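DUF4442 domain-containing protein (PDB 1SH8) is of unknown function but, as a dimeric member of the hot-dog fold clan, is probably a thioesterase. Local coordinates at residues Leu26-Met40 and Thr59-Ser72. Numbering follows the deposited sequence.
Sequences LRAEVLEPGYVRLRM and TLAELPGGALFLTS
T71 and S72, at the C-terminal end of helix 64-72, hold the β-hairpin of residues 27-40 by its type II turn, E32 to Y35. T71 OG1 donates to E32 O at 2.8 Å, arriving well above the carbonyl plane; Y35 N reaches the same oxygen from the opposite face, so one of the two bonds pairing E32 with Y35 shares its acceptor with the helix. G34 N gives a nearly straight bond to S72 OG (2.9 Å, 165°), and S72 OG in turn donates to L68 O in the preceding helical turn, a relay that fixes the hydroxyl. With T71 OG1 between its backbone N and carbonyl carbon (chi1 69°), CG2 is left to lie against L31 CB, and the two side chains cross at about a right angle. P33 rests on the end of the helix, its CA 3.2 Å from T71 O in a CH···O contact. L68 CD2 lies against the face of the G34-Y35 peptide, 3.6 Å from G34 C.

Beyond the turn, every second residue of strand 35-40, V36, L38 and M40, points onto the helices. V36 CG1 sits 3.9 Å from A67 CB and also touches L68; L38 CD1 meets L63 CB and the ring of P64, while L60 CD1 reaches L38 CB. This is the hot-dog arrangement, a helical segment wrapped by antiparallel strands. The chain of M40, bent at chi2 and chi3, brings CE to T59 CG2 (4.0 Å), and L26 closes this end, its CD2 3.7 Å from L63 CD2.

On the other face of the hairpin, E29 bridges R37 and R39 at a classic β-bulge where E29 and V30 both face R37; R98 is a further partner of E29. Helix 7-16 packs on L31, and Y53 of the second subunit touches T59 and L63.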
# COMPACT_ATOMS: atom_id res chain seq x y z
N LEU A 26 -14.13 -0.72 1.95
CA LEU A 26 -13.78 0.07 3.13
C LEU A 26 -14.96 0.92 3.58
O LEU A 26 -15.65 1.53 2.76
CB LEU A 26 -12.58 0.98 2.82
CG LEU A 26 -12.13 1.88 3.98
CD1 LEU A 26 -10.61 2.03 3.96
CD2 LEU A 26 -12.83 3.23 3.87
N ARG A 27 -15.20 0.94 4.89
CA ARG A 27 -16.31 1.71 5.45
C ARG A 27 -15.83 2.70 6.51
O ARG A 27 -14.91 2.41 7.28
CB ARG A 27 -17.34 0.77 6.07
CG ARG A 27 -17.94 -0.20 5.06
CD ARG A 27 -18.93 0.49 4.15
NE ARG A 27 -20.11 0.90 4.90
CZ ARG A 27 -21.08 1.67 4.42
NH1 ARG A 27 -21.03 2.13 3.18
NH2 ARG A 27 -22.12 1.98 5.19
N ALA A 28 -16.44 3.88 6.53
CA ALA A 28 -16.09 4.90 7.51
C ALA A 28 -17.07 4.74 8.67
O ALA A 28 -18.28 4.75 8.46
CB ALA A 28 -16.23 6.29 6.90
N GLU A 29 -16.55 4.58 9.88
CA GLU A 29 -17.42 4.45 11.05
C GLU A 29 -17.68 5.83 11.65
O GLU A 29 -18.80 6.14 12.04
CB GLU A 29 -16.79 3.52 12.09
CG GLU A 29 -16.63 2.09 11.58
CD GLU A 29 -16.33 1.09 12.68
OE1 GLU A 29 -15.84 1.49 13.76
OE2 GLU A 29 -16.58 -0.12 12.46
N VAL A 30 -16.63 6.65 11.72
CA VAL A 30 -16.75 8.01 12.24
C VAL A 30 -15.91 8.96 11.38
O VAL A 30 -14.76 8.65 11.04
CB VAL A 30 -16.26 8.12 13.70
CG1 VAL A 30 -16.26 9.58 14.14
CG2 VAL A 30 -17.17 7.31 14.62
N LEU A 31 -16.49 10.10 11.03
CA LEU A 31 -15.81 11.12 10.24
C LEU A 31 -16.19 12.49 10.80
O LEU A 31 -17.30 12.96 10.60
CB LEU A 31 -16.22 11.04 8.77
CG LEU A 31 -15.77 9.80 8.00
CD1 LEU A 31 -16.40 9.80 6.62
CD2 LEU A 31 -14.25 9.78 7.90
N GLU A 32 -15.25 13.11 11.51
CA GLU A 32 -15.50 14.42 12.10
C GLU A 32 -14.22 15.24 12.01
O GLU A 32 -13.13 14.68 11.79
CB GLU A 32 -15.90 14.27 13.57
CG GLU A 32 -16.96 13.20 13.81
CD GLU A 32 -17.32 13.03 15.28
OE1 GLU A 32 -16.41 13.05 16.14
OE2 GLU A 32 -18.52 12.87 15.57
N PRO A 33 -14.32 16.57 12.15
CA PRO A 33 -13.10 17.37 12.08
C PRO A 33 -12.11 16.85 13.11
O PRO A 33 -12.45 16.69 14.28
CB PRO A 33 -13.60 18.77 12.42
CG PRO A 33 -15.00 18.77 11.86
CD PRO A 33 -15.52 17.42 12.28
N GLY A 34 -10.88 16.56 12.67
CA GLY A 34 -9.86 16.08 13.58
C GLY A 34 -9.93 14.63 14.05
O GLY A 34 -9.08 14.20 14.82
N TYR A 35 -10.93 13.86 13.62
CA TYR A 35 -11.03 12.47 14.04
C TYR A 35 -11.78 11.58 13.05
O TYR A 35 -12.88 11.90 12.62
CB TYR A 35 -11.72 12.35 15.40
CG TYR A 35 -11.91 10.92 15.85
CD1 TYR A 35 -10.81 10.15 16.28
CD2 TYR A 35 -13.16 10.30 15.78
CE1 TYR A 35 -10.96 8.81 16.63
CE2 TYR A 35 -13.32 8.95 16.13
CZ TYR A 35 -12.22 8.21 16.55
OH TYR A 35 -12.38 6.89 16.90
N VAL A 36 -11.16 10.46 12.69
CA VAL A 36 -11.78 9.51 11.77
C VAL A 36 -11.52 8.08 12.25
O VAL A 36 -10.52 7.81 12.92
CB VAL A 36 -11.22 9.64 10.32
CG1 VAL A 36 -11.39 11.07 9.82
CG2 VAL A 36 -9.75 9.22 10.27
N ARG A 37 -12.44 7.19 11.92
CA ARG A 37 -12.31 5.77 12.25
C ARG A 37 -12.84 5.00 11.05
O ARG A 37 -13.99 5.19 10.65
CB ARG A 37 -13.10 5.39 13.51
CG ARG A 37 -12.92 3.92 13.89
CD ARG A 37 -13.43 3.60 15.28
NE ARG A 37 -14.89 3.59 15.38
CZ ARG A 37 -15.62 4.51 16.01
NH1 ARG A 37 -15.04 5.55 16.59
NH2 ARG A 37 -16.93 4.36 16.09
N LEU A 38 -11.99 4.15 10.48
CA LEU A 38 -12.36 3.37 9.30
C LEU A 38 -12.28 1.88 9.59
O LEU A 38 -11.59 1.44 10.51
CB LEU A 38 -11.41 3.70 8.14
CG LEU A 38 -11.08 5.18 7.88
CD1 LEU A 38 -10.04 5.26 6.77
CD2 LEU A 38 -12.34 5.96 7.51
N ARG A 39 -12.99 1.10 8.77
CA ARG A 39 -13.02 -0.35 8.91
C ARG A 39 -12.85 -1.03 7.55
O ARG A 39 -13.52 -0.67 6.59
CB ARG A 39 -14.35 -0.80 9.53
CG ARG A 39 -14.44 -2.32 9.74
CD ARG A 39 -15.81 -2.75 10.29
NE ARG A 39 -16.86 -2.66 9.29
CZ ARG A 39 -17.84 -1.76 9.30
NH1 ARG A 39 -17.93 -0.87 10.28
NH2 ARG A 39 -18.75 -1.76 8.34
N MET A 40 -11.96 -2.01 7.47
CA MET A 40 -11.78 -2.74 6.23
C MET A 40 -12.33 -4.14 6.47
O MET A 40 -11.86 -4.86 7.35
CB MET A 40 -10.30 -2.83 5.83
CG MET A 40 -10.05 -3.54 4.49
SD MET A 40 -10.64 -2.63 3.02
CE MET A 40 -9.30 -1.47 2.84
N THR A 59 -4.07 0.05 2.39
CA THR A 59 -5.13 0.98 2.05
C THR A 59 -5.84 1.49 3.30
O THR A 59 -6.11 2.69 3.43
CB THR A 59 -6.14 0.31 1.09
OG1 THR A 59 -5.46 -0.04 -0.12
CG2 THR A 59 -7.28 1.25 0.75
N LEU A 60 -6.11 0.59 4.24
CA LEU A 60 -6.77 0.98 5.49
C LEU A 60 -5.91 1.96 6.29
O LEU A 60 -6.41 2.94 6.83
CB LEU A 60 -7.06 -0.25 6.35
CG LEU A 60 -7.67 0.06 7.72
CD1 LEU A 60 -9.03 0.73 7.53
CD2 LEU A 60 -7.82 -1.23 8.52
N ALA A 61 -4.61 1.67 6.35
CA ALA A 61 -3.67 2.51 7.10
C ALA A 61 -3.37 3.85 6.44
O ALA A 61 -3.11 4.84 7.12
CB ALA A 61 -2.37 1.75 7.33
N GLU A 62 -3.43 3.88 5.11
CA GLU A 62 -3.12 5.09 4.34
C GLU A 62 -4.27 6.10 4.21
O GLU A 62 -4.04 7.31 4.27
CB GLU A 62 -2.65 4.66 2.94
CG GLU A 62 -2.04 5.76 2.06
CD GLU A 62 -3.06 6.74 1.46
OE1 GLU A 62 -4.21 6.33 1.17
OE2 GLU A 62 -2.69 7.92 1.27
N LEU A 63 -5.49 5.59 4.04
CA LEU A 63 -6.65 6.45 3.82
C LEU A 63 -6.95 7.50 4.90
O LEU A 63 -7.51 8.55 4.58
CB LEU A 63 -7.89 5.60 3.56
CG LEU A 63 -8.94 6.31 2.70
CD1 LEU A 63 -8.38 6.55 1.31
CD2 LEU A 63 -10.20 5.47 2.62
N PRO A 64 -6.61 7.24 6.17
CA PRO A 64 -6.90 8.26 7.19
C PRO A 64 -6.33 9.64 6.85
O PRO A 64 -6.87 10.66 7.27
CB PRO A 64 -6.29 7.67 8.45
CG PRO A 64 -6.57 6.20 8.28
CD PRO A 64 -6.19 5.98 6.81
N GLY A 65 -5.24 9.67 6.09
CA GLY A 65 -4.65 10.95 5.70
C GLY A 65 -5.63 11.74 4.85
O GLY A 65 -5.80 12.94 5.03
N GLY A 66 -6.28 11.05 3.92
CA GLY A 66 -7.25 11.70 3.07
C GLY A 66 -8.58 11.93 3.78
O GLY A 66 -9.23 12.95 3.56
N ALA A 67 -8.98 11.00 4.64
CA ALA A 67 -10.24 11.14 5.37
C ALA A 67 -10.18 12.35 6.32
O ALA A 67 -11.13 13.13 6.38
CB ALA A 67 -10.56 9.87 6.15
N LEU A 68 -9.07 12.50 7.04
CA LEU A 68 -8.91 13.64 7.95
C LEU A 68 -8.93 14.95 7.14
O LEU A 68 -9.45 15.97 7.59
CB LEU A 68 -7.60 13.53 8.74
CG LEU A 68 -7.66 12.63 9.98
CD1 LEU A 68 -6.24 12.33 10.47
CD2 LEU A 68 -8.48 13.32 11.07
N PHE A 69 -8.35 14.91 5.95
CA PHE A 69 -8.34 16.07 5.06
C PHE A 69 -9.78 16.46 4.72
O PHE A 69 -10.16 17.63 4.77
CB PHE A 69 -7.56 15.74 3.78
CG PHE A 69 -7.99 16.54 2.58
CD1 PHE A 69 -7.56 17.85 2.40
CD2 PHE A 69 -8.84 15.98 1.63
CE1 PHE A 69 -7.97 18.60 1.30
CE2 PHE A 69 -9.26 16.72 0.52
CZ PHE A 69 -8.82 18.03 0.35
N LEU A 70 -10.59 15.46 4.36
CA LEU A 70 -11.99 15.69 4.01
C LEU A 70 -12.82 16.24 5.17
O LEU A 70 -13.74 17.03 4.97
CB LEU A 70 -12.64 14.40 3.50
CG LEU A 70 -12.25 13.94 2.10
CD1 LEU A 70 -12.83 12.55 1.85
CD2 LEU A 70 -12.76 14.93 1.06
N THR A 71 -12.51 15.81 6.40
CA THR A 71 -13.28 16.29 7.54
C THR A 71 -12.72 17.52 8.22
O THR A 71 -13.42 18.19 8.99
CB THR A 71 -13.41 15.21 8.64
OG1 THR A 71 -12.12 14.99 9.24
CG2 THR A 71 -13.94 13.90 8.05
N SER A 72 -11.46 17.85 7.94
CA SER A 72 -10.82 18.96 8.63
C SER A 72 -10.41 20.20 7.84
O SER A 72 -10.23 21.27 8.43
CB SER A 72 -9.59 18.43 9.37
OG SER A 72 -9.90 17.22 10.04